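Endoglucanase EG-II (Hypocrea jecorina, PDB 3QR3) cuts internal beta-1,4-glucosidic bonds of cellulose chains, acting as an endo-cellulase through a TIM-barrel catalytic domain of glycosyl hydrolase family 5. Local coordinates at residues A[149-154]-A[184-189]; A[157-162]-A[199-204]; A[214-219]-A[252-257]. One frame throughout, in Å; residues are numbered along the deposited sequence.

The three contacts run through neighbouring parts of the TIM barrel: loops after two strands, outer helices and the sheet itself. Contacts 1 and 2 have centres about 13 Å apart and meet where P150 CG lies 3.6 Å from W158 NE1. Contact 3, its centre about 15 Å from that of contact 1, is tied to it by H219: N probably bonds to Q187 O and ND1 to E149 OE2, each at 2.8 Å. E149 lies in the Asn-Glu-Pro sequence that in family 5 carries the acid/base glutamate. Contacts 2 and 3, about 13 Å apart between centres, share F216, whose CE1 is 3.8 Å from L201 CB. Sulfates bind at contact 1, and a magnesium ion near D185.

Contact 1. Residues A[149-154]-A[184-189]; sequences EPHDVN and NDWQSA. With SO4 (sulfate ion), chain D; SO4 (sulfate ion), chain C.
W186 carries CG anti to its carbonyl carbon (chi1 -47°), while H151 tucks CG between backbone N and carbonyl carbon (chi1 63°), and these two choices lay the rings over one another. The result is an offset stack: the imidazole and the six-membered ring of the indole are turned only 4° apart, with centroids 3.7 Å from each other. H151 CB adds a CH-pi contact, 3.6 Å from the centroid of the five-membered ring and over the same face. Two bonds help to fix the rotation of the imidazole: ND1 gives a hydrogen bond in the ring plane to D152 OD2 and NE2 bonds to the backbone of T19. E149 meets the indole differently, its carboxylate standing nearly upright to the ring plane with OE1 3.3 Å from W186 CE3 at the edge; OE2 is held by H219 and by water 1. Putting an alanine in place of W186 removes the indole and would probably cost H151 the stacking partner over one face. E149 and P150 end the Asn-Glu-Pro sequence of family 5, in which relatives carry the acid/base glutamate, and both segments are loops following barrel strands, where TIM-barrel enzymes build their active sites. Three successive residues with positive phi, D185 to Q187, swing the second loop round. W186 N then reaches P150 O (2.9 Å), and the extended Q187 side chain brings OE1 to E149 N, 2.7 Å away. An amide suits N184, whose two ends differ: ND2 donates to V153 O at 3.0 Å, and OD1 weakly accepts from V153 N. At the far edge of the indole, W186 NE1 donates a hydrogen bond to O1 of a sulfate at 3.2 Å, an ion probably from the crystallisation liquor.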
loop_
_atom_site.group_PDB
_atom_site.type_symbol
_atom_site.label_atom_id
_atom_site.label_comp_id
_atom_site.label_asym_id
_atom_site.label_seq_id
_atom_site.Cartn_x
_atom_site.Cartn_y
_atom_site.Cartn_z
ATOM N N GLU A 149 -1.930 -6.122 -5.030
ATOM C CA GLU A 149 -2.040 -7.583 -5.135
ATOM C C GLU A 149 -2.516 -8.179 -6.466
ATOM O O GLU A 149 -3.522 -8.903 -6.503
ATOM C CB GLU A 149 -2.860 -8.137 -3.960
ATOM C CG GLU A 149 -2.149 -7.894 -2.638
ATOM C CD GLU A 149 -2.704 -8.692 -1.482
ATOM O OE1 GLU A 149 -3.731 -9.367 -1.665
ATOM O OE2 GLU A 149 -2.091 -8.644 -0.388
ATOM N N PRO A 150 -1.778 -7.900 -7.562
ATOM C CA PRO A 150 -2.021 -8.691 -8.766
ATOM C C PRO A 150 -1.878 -10.159 -8.422
ATOM O O PRO A 150 -1.033 -10.515 -7.590
ATOM C CB PRO A 150 -0.872 -8.273 -9.702
ATOM C CG PRO A 150 -0.507 -6.881 -9.248
ATOM C CD PRO A 150 -0.658 -6.958 -7.735
ATOM N N HIS A 151 -2.696 -10.997 -9.049
ATOM C CA HIS A 151 -2.608 -12.436 -8.852
ATOM C C HIS A 151 -3.154 -13.166 -10.071
ATOM O O HIS A 151 -4.073 -12.684 -10.733
ATOM C CB HIS A 151 -3.377 -12.864 -7.602
ATOM C CG HIS A 151 -4.854 -12.601 -7.676
ATOM N ND1 HIS A 151 -5.751 -13.527 -8.163
ATOM C CD2 HIS A 151 -5.586 -11.515 -7.325
ATOM C CE1 HIS A 151 -6.975 -13.026 -8.105
ATOM N NE2 HIS A 151 -6.905 -11.810 -7.593
ATOM N N ASP A 152 -2.590 -14.334 -10.348
ATOM C CA ASP A 152 -3.035 -15.145 -11.464
ATOM C C ASP A 152 -3.113 -14.321 -12.748
ATOM O O ASP A 152 -4.071 -14.434 -13.500
ATOM C CB ASP A 152 -4.393 -15.768 -11.136
ATOM C CG ASP A 152 -4.391 -16.481 -9.788
ATOM O OD1 ASP A 152 -3.712 -17.520 -9.673
ATOM O OD2 ASP A 152 -5.062 -16.001 -8.845
ATOM N N VAL A 153 -2.112 -13.476 -12.986
ATOM C CA VAL A 153 -2.011 -12.784 -14.269
ATOM C C VAL A 153 -0.761 -13.257 -15.020
ATOM O O VAL A 153 0.111 -13.895 -14.433
ATOM C CB VAL A 153 -1.969 -11.248 -14.096
ATOM C CG1 VAL A 153 -3.155 -10.764 -13.253
ATOM C CG2 VAL A 153 -0.641 -10.808 -13.466
ATOM N N ASN A 154 -0.696 -12.973 -16.320
ATOM C CA ASN A 154 0.524 -13.190 -17.098
ATOM C C ASN A 154 1.526 -12.121 -16.698
ATOM O O ASN A 154 1.312 -10.935 -16.963
ATOM C CB ASN A 154 0.227 -13.099 -18.604
ATOM C CG ASN A 154 1.462 -13.379 -19.471
ATOM O OD1 ASN A 154 2.498 -12.727 -19.335
ATOM N ND2 ASN A 154 1.343 -14.348 -20.371
ATOM N N ASN A 184 3.312 -10.545 -9.070
ATOM C CA ASN A 184 2.272 -11.579 -9.033
ATOM C C ASN A 184 2.124 -12.218 -7.651
ATOM O O ASN A 184 2.752 -11.789 -6.684
ATOM C CB ASN A 184 2.621 -12.666 -10.056
ATOM C CG ASN A 184 1.443 -13.077 -10.922
ATOM O OD1 ASN A 184 0.289 -12.683 -10.695
ATOM N ND2 ASN A 184 1.734 -13.881 -11.936
ATOM N N ASP A 185 1.300 -13.256 -7.565
ATOM C CA ASP A 185 1.106 -13.984 -6.313
ATOM C C ASP A 185 0.734 -13.071 -5.142
ATOM O O ASP A 185 1.284 -13.189 -4.052
ATOM C CB ASP A 185 2.353 -14.800 -5.968
ATOM C CG ASP A 185 2.446 -16.087 -6.771
ATOM O OD1 ASP A 185 1.641 -17.012 -6.520
ATOM O OD2 ASP A 185 3.329 -16.175 -7.648
ATOM N N TRP A 186 -0.210 -12.168 -5.378
ATOM C CA TRP A 186 -0.702 -11.269 -4.346
ATOM C C TRP A 186 0.445 -10.444 -3.764
ATOM O O TRP A 186 0.447 -10.109 -2.578
ATOM C CB TRP A 186 -1.404 -12.064 -3.244
ATOM C CG TRP A 186 -2.371 -13.080 -3.756
ATOM C CD1 TRP A 186 -2.091 -14.364 -4.138
ATOM C CD2 TRP A 186 -3.791 -12.916 -3.916
ATOM N NE1 TRP A 186 -3.247 -15.001 -4.538
ATOM C CE2 TRP A 186 -4.302 -14.136 -4.412
ATOM C CE3 TRP A 186 -4.678 -11.857 -3.687
ATOM C CZ2 TRP A 186 -5.659 -14.324 -4.690
ATOM C CZ3 TRP A 186 -6.029 -12.044 -3.971
ATOM C CH2 TRP A 186 -6.505 -13.270 -4.457
ATOM N N GLN A 187 1.422 -10.119 -4.605
ATOM C CA GLN A 187 2.584 -9.351 -4.161
ATOM C C GLN A 187 3.431 -10.037 -3.090
ATOM O O GLN A 187 4.249 -9.389 -2.441
ATOM C CB GLN A 187 2.145 -7.989 -3.633
ATOM C CG GLN A 187 1.809 -6.983 -4.722
ATOM C CD GLN A 187 1.509 -5.616 -4.138
ATOM O OE1 GLN A 187 0.354 -5.281 -3.893
ATOM N NE2 GLN A 187 2.555 -4.836 -3.870
ATOM N N SER A 188 3.264 -11.337 -2.905
ATOM C CA SER A 188 4.015 -12.014 -1.849
ATOM C C SER A 188 5.524 -11.863 -1.978
ATOM O O SER A 188 6.113 -12.137 -3.033
ATOM C CB SER A 188 3.664 -13.497 -1.767
ATOM O OG SER A 188 4.529 -14.124 -0.832
ATOM N N ALA A 189 6.149 -11.422 -0.892
ATOM C CA ALA A 189 7.595 -11.294 -0.839
ATOM C C ALA A 189 8.256 -12.661 -1.022
ATOM O O ALA A 189 9.375 -12.758 -1.512
ATOM C CB ALA A 189 8.028 -10.647 0.500
HETATM S S SO4 D . -3.545 -18.590 -4.742
HETATM O O1 SO4 D . -4.589 -17.749 -5.320
HETATM O O2 SO4 D . -3.609 -19.922 -5.339
HETATM O O3 SO4 D . -2.241 -18.004 -5.029
HETATM O O4 SO4 D . -3.735 -18.693 -3.300
HETATM S S SO4 C . 5.070 -17.592 -0.470
HETATM O O1 SO4 C . 4.465 -16.486 -1.191
HETATM O O2 SO4 C . 5.926 -18.366 -1.368
HETATM O O3 SO4 C . 5.883 -17.062 0.626
HETATM O O4 SO4 C . 4.008 -18.438 0.063
HETATM O O HOH W 1 -0.595 -11.006 0.005
HETATM O O HOH W 2 -0.431 -15.355 -8.946
#

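Contact 2. Residues A[157-162]-A[199-204]; sequences TWAATV and AALSQV
The backbone of helix 155-171 comes to 5.6 Å, A159 CA to L201 CA, from the last turn of the short helix 197-201, close enough that small residues are needed where the two meet. A159 supplies one and A200 the other: the A159 methyl points at the flank of the A200 methyl, CB to CB 3.8 Å, and neither residue has anything beyond CB to hold the backbones apart. On one side of this pair L201 reaches across with a single branch. Its chi1 of -67° sets CG beside the backbone N, and chi2 (169°) then turns CD2 toward the opposite helix, 4.1 Å from A159 CA and 4.2 Å from V162 CG2. V204 also comes in against the helix, with CG2 lying 3.8 Å from A159 O and 4.4 Å from V162 CG1. It arrives there by a type I turn from L201 to V204, closed by the bond of V204 N to L201 O at 3.1 Å; the turn folds the chain back as the helix gives way to loop. Q203, within that turn, sends NE2 back to A199 O (2.8 Å), tying the turn to the helix before it. In the TIM barrel the two segments belong to successive elements outside the sheet, one before strand 179-182 and the other after it. V162 and V204 both rest on L181 of that strand, and L201 leans on F216 of the next, so apolar side chains of middling size suit the inward positions. Across the contact no hydrogen bond or charge pair forms; methyl groups touch one another and the backbone of A159, so the two elements are held by shape and by burial of apolar surface, and their mutual orientation probably rests on the fit of side chains of different size.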
loop_
_atom_site.group_PDB
_atom_site.type_symbol
_atom_site.label_atom_id
_atom_site.label_comp_id
_atom_site.label_asym_id
_atom_site.label_seq_id
_atom_site.Cartn_x
_atom_site.Cartn_y
_atom_site.Cartn_z
ATOM N N THR A 157 2.991 -9.786 -19.584
ATOM C CA THR A 157 2.046 -8.764 -20.004
ATOM C C THR A 157 1.839 -7.718 -18.907
ATOM O O THR A 157 1.815 -6.519 -19.187
ATOM C CB THR A 157 0.714 -9.401 -20.413
ATOM O OG1 THR A 157 0.984 -10.454 -21.342
ATOM C CG2 THR A 157 -0.204 -8.372 -21.057
ATOM N N TRP A 158 1.716 -8.168 -17.659
ATOM C CA TRP A 158 1.585 -7.232 -16.529
ATOM C C TRP A 158 2.757 -6.235 -16.430
ATOM O O TRP A 158 2.543 -5.034 -16.245
ATOM C CB TRP A 158 1.384 -7.981 -15.201
ATOM C CG TRP A 158 1.270 -7.067 -13.999
ATOM C CD1 TRP A 158 2.109 -7.016 -12.920
ATOM C CD2 TRP A 158 0.264 -6.070 -13.766
ATOM N NE1 TRP A 158 1.681 -6.059 -12.031
ATOM C CE2 TRP A 158 0.557 -5.461 -12.527
ATOM C CE3 TRP A 158 -0.854 -5.637 -14.482
ATOM C CZ2 TRP A 158 -0.223 -4.440 -11.998
ATOM C CZ3 TRP A 158 -1.628 -4.621 -13.951
ATOM C CH2 TRP A 158 -1.308 -4.037 -12.720
ATOM N N ALA A 159 3.992 -6.722 -16.559
ATOM C CA ALA A 159 5.160 -5.836 -16.520
ATOM C C ALA A 159 5.111 -4.746 -17.594
ATOM O O ALA A 159 5.524 -3.612 -17.354
ATOM C CB ALA A 159 6.461 -6.643 -16.654
ATOM N N ALA A 160 4.629 -5.099 -18.785
ATOM C CA ALA A 160 4.435 -4.124 -19.854
ATOM C C ALA A 160 3.411 -3.072 -19.437
ATOM O O ALA A 160 3.622 -1.872 -19.632
ATOM C CB ALA A 160 3.986 -4.824 -21.144
ATOM N N THR A 161 2.302 -3.531 -18.861
ATOM C CA THR A 161 1.266 -2.634 -18.346
ATOM C C THR A 161 1.879 -1.691 -17.322
ATOM O O THR A 161 1.683 -0.464 -17.374
ATOM C CB THR A 161 0.105 -3.437 -17.712
ATOM O OG1 THR A 161 -0.522 -4.233 -18.724
ATOM C CG2 THR A 161 -0.942 -2.510 -17.051
ATOM N N VAL A 162 2.635 -2.263 -16.389
ATOM C CA VAL A 162 3.286 -1.456 -15.362
ATOM C C VAL A 162 4.208 -0.407 -15.989
ATOM O O VAL A 162 4.230 0.747 -15.552
ATOM C CB VAL A 162 4.039 -2.328 -14.316
ATOM C CG1 VAL A 162 4.875 -1.453 -13.373
ATOM C CG2 VAL A 162 3.047 -3.188 -13.508
ATOM N N ALA A 199 12.300 -10.385 -11.998
ATOM C CA ALA A 199 13.020 -10.229 -13.269
ATOM C C ALA A 199 12.236 -9.365 -14.253
ATOM O O ALA A 199 12.784 -8.432 -14.853
ATOM C CB ALA A 199 13.351 -11.589 -13.887
ATOM N N ALA A 200 10.951 -9.667 -14.415
ATOM C CA ALA A 200 10.128 -8.909 -15.353
ATOM C C ALA A 200 10.058 -7.425 -14.967
ATOM O O ALA A 200 10.230 -6.546 -15.807
ATOM C CB ALA A 200 8.724 -9.506 -15.440
ATOM N N LEU A 201 9.798 -7.148 -13.691
ATOM C CA LEU A 201 9.646 -5.765 -13.244
ATOM C C LEU A 201 10.966 -4.993 -13.222
ATOM O O LEU A 201 10.975 -3.759 -13.270
ATOM C CB LEU A 201 8.975 -5.718 -11.874
ATOM C CG LEU A 201 7.527 -6.199 -11.889
ATOM C CD1 LEU A 201 7.001 -6.376 -10.463
ATOM C CD2 LEU A 201 6.646 -5.237 -12.692
ATOM N N SER A 202 12.081 -5.715 -13.138
ATOM C CA SER A 202 13.393 -5.080 -13.194
ATOM C C SER A 202 13.654 -4.350 -14.512
ATOM O O SER A 202 14.559 -3.516 -14.589
ATOM C CB SER A 202 14.508 -6.104 -12.942
ATOM O OG SER A 202 14.537 -6.487 -11.577
ATOM N N GLN A 203 12.869 -4.662 -15.543
ATOM C CA GLN A 203 13.076 -4.080 -16.873
ATOM C C GLN A 203 12.343 -2.745 -17.029
ATOM O O GLN A 203 12.516 -2.047 -18.028
ATOM C CB GLN A 203 12.615 -5.054 -17.965
ATOM C CG GLN A 203 13.059 -6.506 -17.752
ATOM C CD GLN A 203 14.539 -6.630 -17.418
ATOM O OE1 GLN A 203 15.379 -5.956 -18.011
ATOM N NE2 GLN A 203 14.862 -7.502 -16.460
ATOM N N VAL A 204 11.516 -2.398 -16.046
ATOM C CA VAL A 204 10.731 -1.169 -16.103
ATOM C C VAL A 204 11.635 0.020 -15.805
ATOM O O VAL A 204 12.419 -0.027 -14.879
ATOM C CB VAL A 204 9.544 -1.219 -15.098
ATOM C CG1 VAL A 204 8.810 0.119 -15.039
ATOM C CG2 VAL A 204 8.586 -2.332 -15.475
#

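Contact 3. Residues A[214-219]-A[252-257]; sequences LIFDVH and NNRQAI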
loop_
_atom_site.group_PDB
_atom_site.type_symbol
_atom_site.label_atom_id
_atom_site.label_comp_id
_atom_site.label_asym_id
_atom_site.label_seq_id
_atom_site.Cartn_x
_atom_site.Cartn_y
_atom_site.Cartn_z
ATOM N N LEU A 214 11.990 3.847 -8.518
ATOM C CA LEU A 214 11.062 2.788 -8.866
ATOM C C LEU A 214 11.346 1.679 -7.883
ATOM O O LEU A 214 12.396 1.042 -7.934
ATOM C CB LEU A 214 11.272 2.320 -10.313
ATOM C CG LEU A 214 11.117 3.379 -11.407
ATOM C CD1 LEU A 214 11.286 2.760 -12.803
ATOM C CD2 LEU A 214 9.773 4.107 -11.313
ATOM N N ILE A 215 10.409 1.473 -6.962
ATOM C CA ILE A 215 10.648 0.634 -5.805
ATOM C C ILE A 215 9.797 -0.614 -5.892
ATOM O O ILE A 215 8.607 -0.526 -6.176
ATOM C CB ILE A 215 10.290 1.407 -4.515
ATOM C CG1 ILE A 215 10.975 2.785 -4.513
ATOM C CG2 ILE A 215 10.624 0.576 -3.264
ATOM C CD1 ILE A 215 12.518 2.717 -4.565
ATOM N N PHE A 216 10.397 -1.778 -5.656
ATOM C CA PHE A 216 9.612 -3.006 -5.673
ATOM C C PHE A 216 8.670 -3.030 -4.470
ATOM O O PHE A 216 9.072 -2.740 -3.353
ATOM C CB PHE A 216 10.513 -4.241 -5.713
ATOM C CG PHE A 216 11.358 -4.333 -6.975
ATOM C CD1 PHE A 216 10.759 -4.446 -8.227
ATOM C CD2 PHE A 216 12.739 -4.309 -6.900
ATOM C CE1 PHE A 216 11.531 -4.533 -9.388
ATOM C CE2 PHE A 216 13.520 -4.397 -8.048
ATOM C CZ PHE A 216 12.914 -4.512 -9.300
ATOM N N ASP A 217 7.411 -3.369 -4.710
ATOM C CA ASP A 217 6.378 -3.289 -3.666
ATOM C C ASP A 217 5.945 -4.710 -3.312
ATOM O O ASP A 217 5.340 -5.387 -4.138
ATOM C CB ASP A 217 5.183 -2.503 -4.236
ATOM C CG ASP A 217 4.176 -2.088 -3.186
ATOM O OD1 ASP A 217 3.986 -2.842 -2.208
ATOM O OD2 ASP A 217 3.554 -1.007 -3.357
ATOM N N VAL A 218 6.259 -5.174 -2.103
ATOM C CA VAL A 218 5.842 -6.518 -1.692
ATOM C C VAL A 218 4.932 -6.512 -0.470
ATOM O O VAL A 218 4.890 -5.534 0.269
ATOM C CB VAL A 218 7.044 -7.445 -1.413
ATOM C CG1 VAL A 218 7.821 -7.729 -2.707
ATOM C CG2 VAL A 218 7.946 -6.849 -0.349
ATOM N N HIS A 219 4.204 -7.618 -0.287
ATOM C CA HIS A 219 3.355 -7.866 0.866
ATOM C C HIS A 219 3.797 -9.168 1.522
ATOM O O HIS A 219 4.312 -10.056 0.853
ATOM C CB HIS A 219 1.901 -8.039 0.417
ATOM C CG HIS A 219 1.253 -6.772 -0.038
ATOM N ND1 HIS A 219 -0.111 -6.659 -0.215
ATOM C CD2 HIS A 219 1.772 -5.555 -0.326
ATOM C CE1 HIS A 219 -0.401 -5.432 -0.606
ATOM N NE2 HIS A 219 0.724 -4.740 -0.679
ATOM N N ASN A 252 21.545 -6.358 -6.876
ATOM C CA ASN A 252 21.027 -5.605 -8.017
ATOM C C ASN A 252 20.923 -4.116 -7.766
ATOM O O ASN A 252 20.446 -3.374 -8.627
ATOM C CB ASN A 252 19.682 -6.161 -8.476
ATOM C CG ASN A 252 19.826 -7.473 -9.194
ATOM O OD1 ASN A 252 20.315 -7.520 -10.325
ATOM N ND2 ASN A 252 19.423 -8.554 -8.541
ATOM N N ASN A 253 21.387 -3.682 -6.595
ATOM C CA ASN A 253 21.324 -2.271 -6.227
ATOM C C ASN A 253 19.916 -1.695 -6.376
ATOM O O ASN A 253 19.725 -0.568 -6.848
ATOM C CB ASN A 253 22.315 -1.445 -7.045
ATOM C CG ASN A 253 22.556 -0.079 -6.447
ATOM O OD1 ASN A 253 22.511 0.094 -5.227
ATOM N ND2 ASN A 253 22.823 0.902 -7.299
ATOM N N ARG A 254 18.928 -2.475 -5.959
ATOM C CA ARG A 254 17.552 -2.011 -5.968
ATOM C C ARG A 254 16.961 -2.028 -4.558
ATOM O O ARG A 254 17.597 -2.492 -3.610
ATOM C CB ARG A 254 16.708 -2.857 -6.937
ATOM C CG ARG A 254 17.180 -2.815 -8.376
ATOM C CD ARG A 254 16.975 -1.440 -9.017
ATOM N NE ARG A 254 15.565 -1.039 -9.029
ATOM C CZ ARG A 254 14.721 -1.251 -10.036
ATOM N NH1 ARG A 254 15.124 -1.868 -11.145
ATOM N NH2 ARG A 254 13.462 -0.840 -9.932
ATOM N N GLN A 255 15.746 -1.510 -4.419
ATOM C CA GLN A 255 15.107 -1.410 -3.107
ATOM C C GLN A 255 13.660 -1.864 -3.178
ATOM O O GLN A 255 13.052 -1.831 -4.253
ATOM C CB GLN A 255 15.153 0.037 -2.612
ATOM C CG GLN A 255 16.535 0.471 -2.154
ATOM C CD GLN A 255 16.584 1.937 -1.809
ATOM O OE1 GLN A 255 16.056 2.778 -2.533
ATOM N NE2 GLN A 255 17.227 2.253 -0.704
ATOM N N ALA A 256 13.123 -2.282 -2.032
ATOM C CA ALA A 256 11.734 -2.719 -1.925
ATOM C C ALA A 256 11.087 -2.099 -0.694
ATOM O O ALA A 256 11.772 -1.710 0.253
ATOM C CB ALA A 256 11.663 -4.231 -1.831
ATOM N N ILE A 257 9.766 -2.009 -0.718
ATOM C CA ILE A 257 9.004 -1.590 0.443
ATOM C C ILE A 257 7.934 -2.640 0.708
ATOM O O ILE A 257 7.340 -3.176 -0.225
ATOM C CB ILE A 257 8.334 -0.218 0.226
ATOM C CG1 ILE A 257 7.550 0.188 1.476
ATOM C CG2 ILE A 257 7.428 -0.249 -1.010
ATOM C CD1 ILE A 257 7.352 1.681 1.621
HETATM O O HOH W 3 14.799 0.259 -6.655
#
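L214 O is gripped twice, by R254 NH2 at 2.9 Å and by water 3 at 2.8 Å. The guanidinium meets the oxygen edge-on, in its own plane, although NH2 sits above the plane of the carbonyl; the same water accepts from R254 NE and Q255 N. This grip lies beside the parallel pair of strands 214-219 and 256-261, part of the TIM barrel and joined through helix 238-251 as a beta-alpha-beta unit. The backbone bonds run to both neighbours of A256: F216 N to Q255 O (3.0 Å), then I257 N to F216 O (2.8 Å), then V218 N to I257 O (2.9 Å). F216 and A256 point to the helix side of the sheet, their CB atoms 4.0 Å apart and both residues touching L249; the small alanine lies low beside the bulky phenyl. On the opposite face, with D217 and I257, the carboxylate of D217 is bonded to T259 and S180, so that both of its buried oxygens have hydroxyl partners. I215 adds CG2 against I257 CG2 (4.0 Å), branched chains well suited to a strand. R254, bent at chi2 and chi3, folds back beside F216, with guanidinium and ring planes 25° apart, and F216 CZ lies over one guanidinium face, 3.8 Å from R254 CZ.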